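Local coordinates for protein oxalate biosynthetic component 1 (Burkholderia thailandensis, PDB 5IKY) that makes oxalate in quorum sensing-dependent oxalogenesis, working as a bifunctional enzyme that joins a serine hydrolase to an additional lyase activity, at residues 1032-1037 with 1076-1081; 990-995 with 1051-1056; 377-382 with 434-439. All blocks are in the same frame, centred on the assembly; numbering follows the deposited sequence.

Interaction 1. Residues 1032-1037 with 1076-1081; sequences YRYDHA and AASPLW
Tyr1034 lays its ring across the bend 1077-1079, the short linker between helices 1071-1076 and 1080-1090 in the C-terminal α/β-hydrolase part of the chain. The backbone makes an inverse gamma turn at Tyr1034 and then runs into a type I beta turn, 1034-1037, just before strand 1038-1043. Ala1077, the first residue beyond the end of helix 1071-1076, works through its carbonyl: Tyr1034 N donates to Ala1077 O at 3.2 Å, and the same oxygen takes a CA-H...O contact from Arg1033 CA. Its methyl, CB, packs 3.9 Å from Tyr1034 CD1. With chi1 at 48°, CG of Tyr1034 is wedged between its own backbone N and carbonyl carbon, which carries the ring back over the linker. There CD of Pro1079, the N-cap residue of helix 1080-1090, makes a CH-pi contact 3.6 Å from the Tyr1034 ring centroid, 21° off the normal. The phenol oxygen reaches past Ser1078 and is hydrogen-bonded to Tyr1074 O in the preceding helix. Trp1081 closes the other end. Its indole has Pro1079 CG over one face, while the CB of Ala1037 comes in at the ring edge, 4.0 Å from CZ2. The polar link here is slight: Trp1081 NE1 gives Asp1035 O a weak hydrogen bond of 3.2 Å, bent to 128°.

Interaction 2. Residues 990-995 with 1051-1056; sequences VDVTAF and ARLTGV
Asp991 and Arg1052 form a bridge pair in the mainly parallel central sheet of the α/β-hydrolase fold, their side chains side by side and pointing the same way, carboxylate and guanidinium planes 72° apart. Arg1052 bends at chi2 and chi3, which brings NH1 back to Asp991 OD2 in a weak salt bridge, though the position of OD2 is doubtful. NH1 also bonds Tyr1009 OH, and NH2 bonds Gln1042 OE1. The other oxygen, OD1, accepts from Thr993 OG1 at 3.0 Å on its syn side and is also hydrogen-bonded with Ser976 OG; Thr993 OG1 has a further bond with Ser976 N. On the face of Val990 and Ala1051 the contact is apolar. Val990 CG2 meets Ala1051 CB, and farther along, Val992 and Leu1053 cross obliquely, CG2 against CD1 at 3.7 Å. Backbone bonds fix the register: Asp991 N reaches Ala1051 O at 2.7 Å, and Leu1053 N returns to Asp991 O. Then the strands part, and a water donates to Asp991 O and Leu1053 O and accepts from Thr993 N. Gly1055, at a positive phi of 86°, turns the second chain so that Val1056 comes back beside Ala994 and its O accepts from Phe995 N at 2.7 Å. Strand 988-992 runs between strands 969-976 and 1049-1054; the latter pairs antiparallel with edge strand 1038-1043, while helix 1080-1090 covers the Val990 side, Phe1089 on Val990 and Trp1081 on Leu1053.

Interaction 3. Residues 377-382 with 434-439; sequences FMLVAA and PTVEKL
Leu439 presses both methyls against the Phe377 ring, and this is the tight end of the contact between strand 375-380 and helix 418-442. CD2 of Leu439 sits over one face, 4.0 Å from the Phe377 ring centroid and 27° off the normal, a CH-pi contact displaced toward the rim; its nearest ring atom is Phe377 CE1 at 3.6 Å. CD1 of Leu439 lies farther back along the ring, 4.0 Å from Phe377 CD1. The Phe377 ring also meets that of Phe443, just past the end of the helix. Two residues along the strand, Leu379 points to the helix and fits less snugly among three side chains. Its CD1 touches Val436 CG2 at 3.8 Å, the two side chains crossing at about a right angle, whereas CD2 lies 4.2 Å from Leu439 CD1 and 4.1 Å from Thr435 CG2. No hydrogen bond spans the contact. The helix turns a different side to solvent: Pro434, Glu437 and Lys438 are exposed and take no part. It is kinked at Pro434, whose N has no hydrogen to give, and the N of Thr435 also lacks a bond to the turn before. On the strand, the CB of Met378 points away from the helix. The axes of strand 377-380 and helix segment 434-439 come within 11.1 Å and run nearly antiparallel. Helix 418-442 lies in the connection from strand 375-380 to its parallel neighbour 446-451, a beta-alpha-beta crossover. With eight parallel strands closing on themselves, this is the wall of a TIM barrel, the fold of the beta-keto acid cleavage enzyme family; the magnesium ion bound here by His227 and Glu477 lies about 13 Å from the Leu379 side chain.

In the fold
Interactions 1 and 2 belong to the C-terminal α/β-hydrolase part, and their segments alternate along the chain. They touch directly: His1036 NE2 probably bonds to Gly1055 O, and Ala1037 packs on Val1056. Interaction 2 is wholly buried and relies on backbone bonds within the sheet, whereas interaction 1, at the sheet's margin, joins a loop to the linker between two helices and the start of the second, and mixes buried aromatic packing with exposed Arg1033, Asp1035 and Leu1080. Interaction 3 stands apart in the barrel, its centre about 50 Å from that of interaction 1 and about 44 Å from that of interaction 2. It too is buried, but joins helix to strand through carbon-to-carbon packing, without hydrogen bonds.

Interaction 1. Residues 1032-1037 with 1076-1081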
loop_
_atom_site.group_PDB
_atom_site.type_symbol
_atom_site.label_atom_id
_atom_site.label_comp_id
_atom_site.label_asym_id
_atom_site.label_seq_id
_atom_site.Cartn_x
_atom_site.Cartn_y
_atom_site.Cartn_z
ATOM N N TYR A 1032 -19.939 -5.486 -1.488
ATOM C CA TYR A 1032 -19.222 -4.252 -1.174
ATOM C C TYR A 1032 -19.855 -2.991 -1.761
ATOM O O TYR A 1032 -20.198 -2.940 -2.943
ATOM C CB TYR A 1032 -17.772 -4.351 -1.651
ATOM C CG TYR A 1032 -17.054 -3.020 -1.661
ATOM C CD1 TYR A 1032 -16.620 -2.435 -0.478
ATOM C CD2 TYR A 1032 -16.818 -2.344 -2.853
ATOM C CE1 TYR A 1032 -15.968 -1.215 -0.481
ATOM C CE2 TYR A 1032 -16.170 -1.124 -2.865
ATOM C CZ TYR A 1032 -15.746 -0.565 -1.676
ATOM O OH TYR A 1032 -15.098 0.649 -1.683
ATOM N N ARG A 1033 -19.995 -1.979 -0.912
ATOM C CA ARG A 1033 -20.386 -0.639 -1.333
ATOM C C ARG A 1033 -19.457 0.379 -0.679
ATOM O O ARG A 1033 -19.056 0.204 0.471
ATOM C CB ARG A 1033 -21.839 -0.338 -0.959
ATOM C CG ARG A 1033 -22.885 -1.154 -1.699
ATOM C CD ARG A 1033 -24.277 -0.760 -1.225
ATOM N NE ARG A 1033 -25.340 -1.479 -1.920
ATOM C CZ ARG A 1033 -25.774 -2.687 -1.577
ATOM N NH1 ARG A 1033 -25.232 -3.321 -0.544
ATOM N NH2 ARG A 1033 -26.749 -3.264 -2.266
ATOM N N TYR A 1034 -19.111 1.442 -1.401
ATOM C CA TYR A 1034 -18.242 2.469 -0.833
ATOM C C TYR A 1034 -19.052 3.547 -0.106
ATOM O O TYR A 1034 -19.040 4.715 -0.488
ATOM C CB TYR A 1034 -17.340 3.093 -1.915
ATOM C CG TYR A 1034 -18.031 3.530 -3.196
ATOM C CD1 TYR A 1034 -18.266 2.627 -4.228
ATOM C CD2 TYR A 1034 -18.414 4.852 -3.389
ATOM C CE1 TYR A 1034 -18.887 3.025 -5.400
ATOM C CE2 TYR A 1034 -19.031 5.258 -4.556
ATOM C CZ TYR A 1034 -19.268 4.341 -5.558
ATOM O OH TYR A 1034 -19.885 4.741 -6.721
ATOM N N ASP A 1035 -19.750 3.140 0.953
ATOM C CA ASP A 1035 -20.499 4.075 1.791
ATOM C C ASP A 1035 -19.558 4.999 2.553
ATOM O O ASP A 1035 -19.895 6.151 2.835
ATOM C CB ASP A 1035 -21.391 3.330 2.784
ATOM C CG ASP A 1035 -21.985 2.062 2.209
ATOM O OD1 ASP A 1035 -22.519 2.111 1.085
ATOM O OD2 ASP A 1035 -21.944 1.017 2.892
ATOM N N HIS A 1036 -18.371 4.485 2.863
ATOM C CA HIS A 1036 -17.371 5.213 3.637
ATOM C C HIS A 1036 -16.860 6.463 2.924
ATOM O O HIS A 1036 -16.198 7.303 3.536
ATOM C CB HIS A 1036 -16.192 4.293 3.956
ATOM C CG HIS A 1036 -15.514 3.749 2.737
ATOM N ND1 HIS A 1036 -15.967 2.631 2.071
ATOM C CD2 HIS A 1036 -14.428 4.179 2.054
ATOM C CE1 HIS A 1036 -15.185 2.391 1.034
ATOM N NE2 HIS A 1036 -14.242 3.316 1.001
ATOM N N ALA A 1037 -17.161 6.564 1.633
ATOM C CA ALA A 1037 -16.716 7.681 0.808
ATOM C C ALA A 1037 -17.136 9.029 1.392
ATOM O O ALA A 1037 -18.266 9.194 1.852
ATOM C CB ALA A 1037 -17.249 7.530 -0.606
ATOM N N ALA A 1076 -22.522 -0.478 -9.587
ATOM C CA ALA A 1076 -22.912 -1.606 -8.747
ATOM C C ALA A 1076 -22.568 -1.358 -7.284
ATOM O O ALA A 1076 -23.400 -1.556 -6.399
ATOM C CB ALA A 1076 -22.249 -2.889 -9.233
ATOM N N ALA A 1077 -21.338 -0.917 -7.037
ATOM C CA ALA A 1077 -20.864 -0.689 -5.676
ATOM C C ALA A 1077 -21.314 0.666 -5.134
ATOM O O ALA A 1077 -20.905 1.075 -4.048
ATOM C CB ALA A 1077 -19.344 -0.802 -5.622
ATOM N N SER A 1078 -22.158 1.359 -5.895
ATOM C CA SER A 1078 -22.672 2.659 -5.480
ATOM C C SER A 1078 -23.469 2.553 -4.182
ATOM O O SER A 1078 -24.362 1.713 -4.059
ATOM C CB SER A 1078 -23.540 3.272 -6.581
ATOM O OG SER A 1078 -24.036 4.541 -6.192
ATOM N N PRO A 1079 -23.137 3.411 -3.206
ATOM C CA PRO A 1079 -23.774 3.449 -1.886
ATOM C C PRO A 1079 -25.187 4.022 -1.935
ATOM O O PRO A 1079 -25.521 4.758 -2.863
ATOM C CB PRO A 1079 -22.843 4.356 -1.080
ATOM C CG PRO A 1079 -22.243 5.256 -2.090
ATOM C CD PRO A 1079 -22.077 4.426 -3.331
ATOM N N LEU A 1080 -25.996 3.688 -0.934
ATOM C CA LEU A 1080 -27.398 4.094 -0.895
ATOM C C LEU A 1080 -27.555 5.612 -0.833
ATOM O O LEU A 1080 -28.451 6.174 -1.466
ATOM C CB LEU A 1080 -28.103 3.442 0.300
ATOM C CG LEU A 1080 -29.635 3.462 0.350
ATOM C CD1 LEU A 1080 -30.154 2.221 1.060
ATOM C CD2 LEU A 1080 -30.163 4.719 1.037
ATOM N N TRP A 1081 -26.689 6.272 -0.070
ATOM C CA TRP A 1081 -26.797 7.716 0.114
ATOM C C TRP A 1081 -26.481 8.474 -1.172
ATOM O O TRP A 1081 -26.997 9.569 -1.396
ATOM C CB TRP A 1081 -25.879 8.190 1.245
ATOM C CG TRP A 1081 -24.425 7.876 1.045
ATOM C CD1 TRP A 1081 -23.771 6.740 1.429
ATOM C CD2 TRP A 1081 -23.441 8.715 0.426
ATOM N NE1 TRP A 1081 -22.443 6.818 1.084
ATOM C CE2 TRP A 1081 -22.215 8.020 0.465
ATOM C CE3 TRP A 1081 -23.479 9.985 -0.160
ATOM C CZ2 TRP A 1081 -21.038 8.550 -0.059
ATOM C CZ3 TRP A 1081 -22.307 10.509 -0.681
ATOM C CH2 TRP A 1081 -21.104 9.794 -0.626
#

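Interaction 2. Residues 990-995 with 1051-1056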
loop_
_atom_site.group_PDB
_atom_site.type_symbol
_atom_site.label_atom_id
_atom_site.label_comp_id
_atom_site.label_asym_id
_atom_site.label_seq_id
_atom_site.Cartn_x
_atom_site.Cartn_y
_atom_site.Cartn_z
ATOM N N VAL A 990 -20.655 16.324 -10.037
ATOM C CA VAL A 990 -20.486 15.382 -8.939
ATOM C C VAL A 990 -19.497 14.319 -9.400
ATOM O O VAL A 990 -19.777 13.563 -10.331
ATOM C CB VAL A 990 -21.812 14.729 -8.513
ATOM C CG1 VAL A 990 -21.551 13.586 -7.542
ATOM C CG2 VAL A 990 -22.740 15.763 -7.894
ATOM N N ASP A 991 -18.337 14.270 -8.758
ATOM C CA ASP A 991 -17.239 13.438 -9.237
ATOM C C ASP A 991 -17.002 12.211 -8.360
ATOM O O ASP A 991 -16.669 12.329 -7.180
ATOM C CB ASP A 991 -15.959 14.277 -9.335
ATOM C CG ASP A 991 -14.769 13.477 -9.833
ATOM O OD1 ASP A 991 -14.967 12.469 -10.545
ATOM O OD2 ASP A 991 -13.628 13.867 -9.517
ATOM N N VAL A 992 -17.166 11.034 -8.954
ATOM C CA VAL A 992 -16.938 9.777 -8.252
ATOM C C VAL A 992 -15.818 8.980 -8.918
ATOM O O VAL A 992 -16.042 8.293 -9.915
ATOM C CB VAL A 992 -18.215 8.913 -8.209
ATOM C CG1 VAL A 992 -17.987 7.674 -7.354
ATOM C CG2 VAL A 992 -19.393 9.725 -7.688
ATOM N N THR A 993 -14.612 9.076 -8.368
ATOM C CA THR A 993 -13.466 8.367 -8.930
ATOM C C THR A 993 -12.788 7.497 -7.873
ATOM O O THR A 993 -12.565 7.934 -6.743
ATOM C CB THR A 993 -12.441 9.348 -9.535
ATOM O OG1 THR A 993 -13.076 10.136 -10.550
ATOM C CG2 THR A 993 -11.270 8.595 -10.148
ATOM N N ALA A 994 -12.468 6.264 -8.252
ATOM C CA ALA A 994 -11.891 5.295 -7.328
ATOM C C ALA A 994 -10.364 5.353 -7.296
ATOM O O ALA A 994 -9.718 5.679 -8.292
ATOM C CB ALA A 994 -12.354 3.892 -7.689
ATOM N N PHE A 995 -9.794 5.023 -6.141
ATOM C CA PHE A 995 -8.348 5.045 -5.957
ATOM C C PHE A 995 -7.644 4.001 -6.815
ATOM O O PHE A 995 -6.553 4.242 -7.328
ATOM C CB PHE A 995 -7.999 4.828 -4.484
ATOM C CG PHE A 995 -6.542 4.556 -4.238
ATOM C CD1 PHE A 995 -5.604 5.569 -4.360
ATOM C CD2 PHE A 995 -6.112 3.291 -3.870
ATOM C CE1 PHE A 995 -4.261 5.323 -4.129
ATOM C CE2 PHE A 995 -4.774 3.038 -3.636
ATOM C CZ PHE A 995 -3.846 4.056 -3.767
ATOM N N ALA A 1051 -18.342 18.275 -6.529
ATOM C CA ALA A 1051 -18.486 17.355 -5.408
ATOM C C ALA A 1051 -17.522 16.186 -5.557
ATOM O O ALA A 1051 -17.814 15.217 -6.258
ATOM C CB ALA A 1051 -19.913 16.851 -5.313
ATOM N N ARG A 1052 -16.377 16.280 -4.894
ATOM C CA ARG A 1052 -15.341 15.260 -5.006
ATOM C C ARG A 1052 -15.476 14.197 -3.919
ATOM O O ARG A 1052 -15.325 14.492 -2.733
ATOM C CB ARG A 1052 -13.955 15.906 -4.932
ATOM C CG ARG A 1052 -12.822 15.026 -5.430
ATOM C CD ARG A 1052 -12.454 15.367 -6.863
ATOM N NE ARG A 1052 -12.016 16.753 -6.994
ATOM C CZ ARG A 1052 -11.590 17.301 -8.129
ATOM N NH1 ARG A 1052 -11.545 16.579 -9.241
ATOM N NH2 ARG A 1052 -11.211 18.571 -8.153
ATOM N N LEU A 1053 -15.759 12.962 -4.321
ATOM C CA LEU A 1053 -15.812 11.853 -3.372
ATOM C C LEU A 1053 -14.413 11.301 -3.122
ATOM O O LEU A 1053 -13.663 11.033 -4.065
ATOM C CB LEU A 1053 -16.730 10.734 -3.875
ATOM C CG LEU A 1053 -18.203 11.024 -4.170
ATOM C CD1 LEU A 1053 -19.019 9.747 -4.031
ATOM C CD2 LEU A 1053 -18.759 12.118 -3.273
ATOM N N THR A 1054 -14.065 11.127 -1.851
ATOM C CA THR A 1054 -12.760 10.590 -1.486
ATOM C C THR A 1054 -12.895 9.247 -0.777
ATOM O O THR A 1054 -13.901 8.980 -0.120
ATOM C CB THR A 1054 -11.977 11.563 -0.580
ATOM O OG1 THR A 1054 -12.683 11.748 0.654
ATOM C CG2 THR A 1054 -11.799 12.908 -1.266
ATOM N N GLY A 1055 -11.875 8.406 -0.921
ATOM C CA GLY A 1055 -11.857 7.105 -0.276
ATOM C C GLY A 1055 -12.562 6.036 -1.085
ATOM O O GLY A 1055 -12.666 4.887 -0.656
ATOM N N VAL A 1056 -13.052 6.417 -2.259
ATOM C CA VAL A 1056 -13.731 5.479 -3.139
ATOM C C VAL A 1056 -12.738 4.477 -3.718
ATOM O O VAL A 1056 -11.656 4.851 -4.169
ATOM C CB VAL A 1056 -14.455 6.203 -4.296
ATOM C CG1 VAL A 1056 -15.176 5.202 -5.188
ATOM C CG2 VAL A 1056 -15.432 7.234 -3.751
HETATM O O HOH W 1 -14.045 11.356 -6.859
#

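Interaction 3. Residues 377-382 with 434-439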
loop_
_atom_site.group_PDB
_atom_site.type_symbol
_atom_site.label_atom_id
_atom_site.label_comp_id
_atom_site.label_asym_id
_atom_site.label_seq_id
_atom_site.Cartn_x
_atom_site.Cartn_y
_atom_site.Cartn_z
ATOM N N PHE A 377 22.091 9.191 9.046
ATOM C CA PHE A 377 22.527 8.882 10.402
ATOM C C PHE A 377 21.413 8.296 11.256
ATOM O O PHE A 377 20.263 8.728 11.188
ATOM C CB PHE A 377 23.093 10.131 11.082
ATOM C CG PHE A 377 24.424 10.559 10.543
ATOM C CD1 PHE A 377 25.588 9.952 10.982
ATOM C CD2 PHE A 377 24.514 11.563 9.595
ATOM C CE1 PHE A 377 26.819 10.343 10.489
ATOM C CE2 PHE A 377 25.739 11.958 9.099
ATOM C CZ PHE A 377 26.895 11.347 9.545
ATOM N N MET A 378 21.784 7.310 12.067
ATOM C CA MET A 378 20.875 6.653 12.996
ATOM C C MET A 378 21.387 6.814 14.426
ATOM O O MET A 378 22.432 6.265 14.778
ATOM C CB MET A 378 20.741 5.168 12.651
ATOM C CG MET A 378 19.433 4.539 13.083
ATOM S SD MET A 378 18.027 5.493 12.509
ATOM C CE MET A 378 17.196 5.746 14.063
ATOM N N LEU A 379 20.661 7.566 15.246
ATOM C CA LEU A 379 21.065 7.760 16.636
ATOM C C LEU A 379 20.512 6.666 17.537
ATOM O O LEU A 379 19.320 6.643 17.844
ATOM C CB LEU A 379 20.616 9.127 17.156
ATOM C CG LEU A 379 21.232 10.368 16.510
ATOM C CD1 LEU A 379 20.804 11.617 17.268
ATOM C CD2 LEU A 379 22.747 10.258 16.448
ATOM N N VAL A 380 21.388 5.760 17.956
ATOM C CA VAL A 380 21.011 4.704 18.885
ATOM C C VAL A 380 21.089 5.231 20.312
ATOM O O VAL A 380 22.073 5.006 21.016
ATOM C CB VAL A 380 21.917 3.471 18.734
ATOM C CG1 VAL A 380 21.313 2.278 19.452
ATOM C CG2 VAL A 380 22.125 3.155 17.260
ATOM N N ALA A 381 20.047 5.939 20.733
ATOM C CA ALA A 381 20.057 6.629 22.019
ATOM C C ALA A 381 19.526 5.754 23.151
ATOM O O ALA A 381 18.751 4.828 22.918
ATOM C CB ALA A 381 19.249 7.915 21.927
ATOM N N ALA A 382 19.966 6.063 24.370
ATOM C CA ALA A 382 19.526 5.384 25.589
ATOM C C ALA A 382 19.921 3.906 25.625
ATOM O O ALA A 382 19.333 3.122 26.366
ATOM C CB ALA A 382 18.015 5.533 25.766
ATOM N N PRO A 434 24.596 17.997 21.491
ATOM C CA PRO A 434 25.963 18.184 20.983
ATOM C C PRO A 434 26.308 17.214 19.858
ATOM O O PRO A 434 26.999 17.597 18.913
ATOM C CB PRO A 434 26.838 17.916 22.211
ATOM C CG PRO A 434 25.952 18.194 23.371
ATOM C CD PRO A 434 24.598 17.724 22.941
ATOM N N THR A 435 25.827 15.979 19.960
ATOM C CA THR A 435 26.064 14.979 18.924
ATOM C C THR A 435 25.369 15.362 17.618
ATOM O O THR A 435 25.973 15.303 16.544
ATOM C CB THR A 435 25.590 13.584 19.370
ATOM O OG1 THR A 435 26.427 13.116 20.434
ATOM C CG2 THR A 435 25.649 12.596 18.206
ATOM N N VAL A 436 24.103 15.760 17.715
ATOM C CA VAL A 436 23.348 16.193 16.547
ATOM C C VAL A 436 24.031 17.375 15.864
ATOM O O VAL A 436 24.289 17.343 14.661
ATOM C CB VAL A 436 21.908 16.593 16.914
ATOM C CG1 VAL A 436 21.188 17.149 15.696
ATOM C CG2 VAL A 436 21.154 15.405 17.494
ATOM N N GLU A 437 24.333 18.409 16.641
ATOM C CA GLU A 437 24.979 19.603 16.110
ATOM C C GLU A 437 26.338 19.291 15.489
ATOM O O GLU A 437 26.705 19.863 14.464
ATOM C CB GLU A 437 25.134 20.655 17.208
ATOM C CG GLU A 437 23.818 21.274 17.654
ATOM C CD GLU A 437 23.998 22.287 18.768
ATOM O OE1 GLU A 437 25.061 22.267 19.425
ATOM O OE2 GLU A 437 23.078 23.105 18.981
ATOM N N LYS A 438 27.075 18.374 16.104
ATOM C CA LYS A 438 28.384 17.984 15.594
ATOM C C LYS A 438 28.270 17.347 14.210
ATOM O O LYS A 438 29.081 17.620 13.324
ATOM C CB LYS A 438 29.071 17.025 16.566
ATOM C CG LYS A 438 30.553 16.821 16.304
ATOM C CD LYS A 438 31.162 15.879 17.330
ATOM C CE LYS A 438 32.550 16.328 17.749
ATOM N NZ LYS A 438 33.218 15.296 18.589
ATOM N N LEU A 439 27.253 16.510 14.027
ATOM C CA LEU A 439 27.036 15.829 12.753
ATOM C C LEU A 439 26.603 16.798 11.649
ATOM O O LEU A 439 27.062 16.694 10.514
ATOM C CB LEU A 439 25.996 14.719 12.915
ATOM C CG LEU A 439 26.433 13.505 13.740
ATOM C CD1 LEU A 439 25.262 12.567 13.980
ATOM C CD2 LEU A 439 27.574 12.773 13.052
#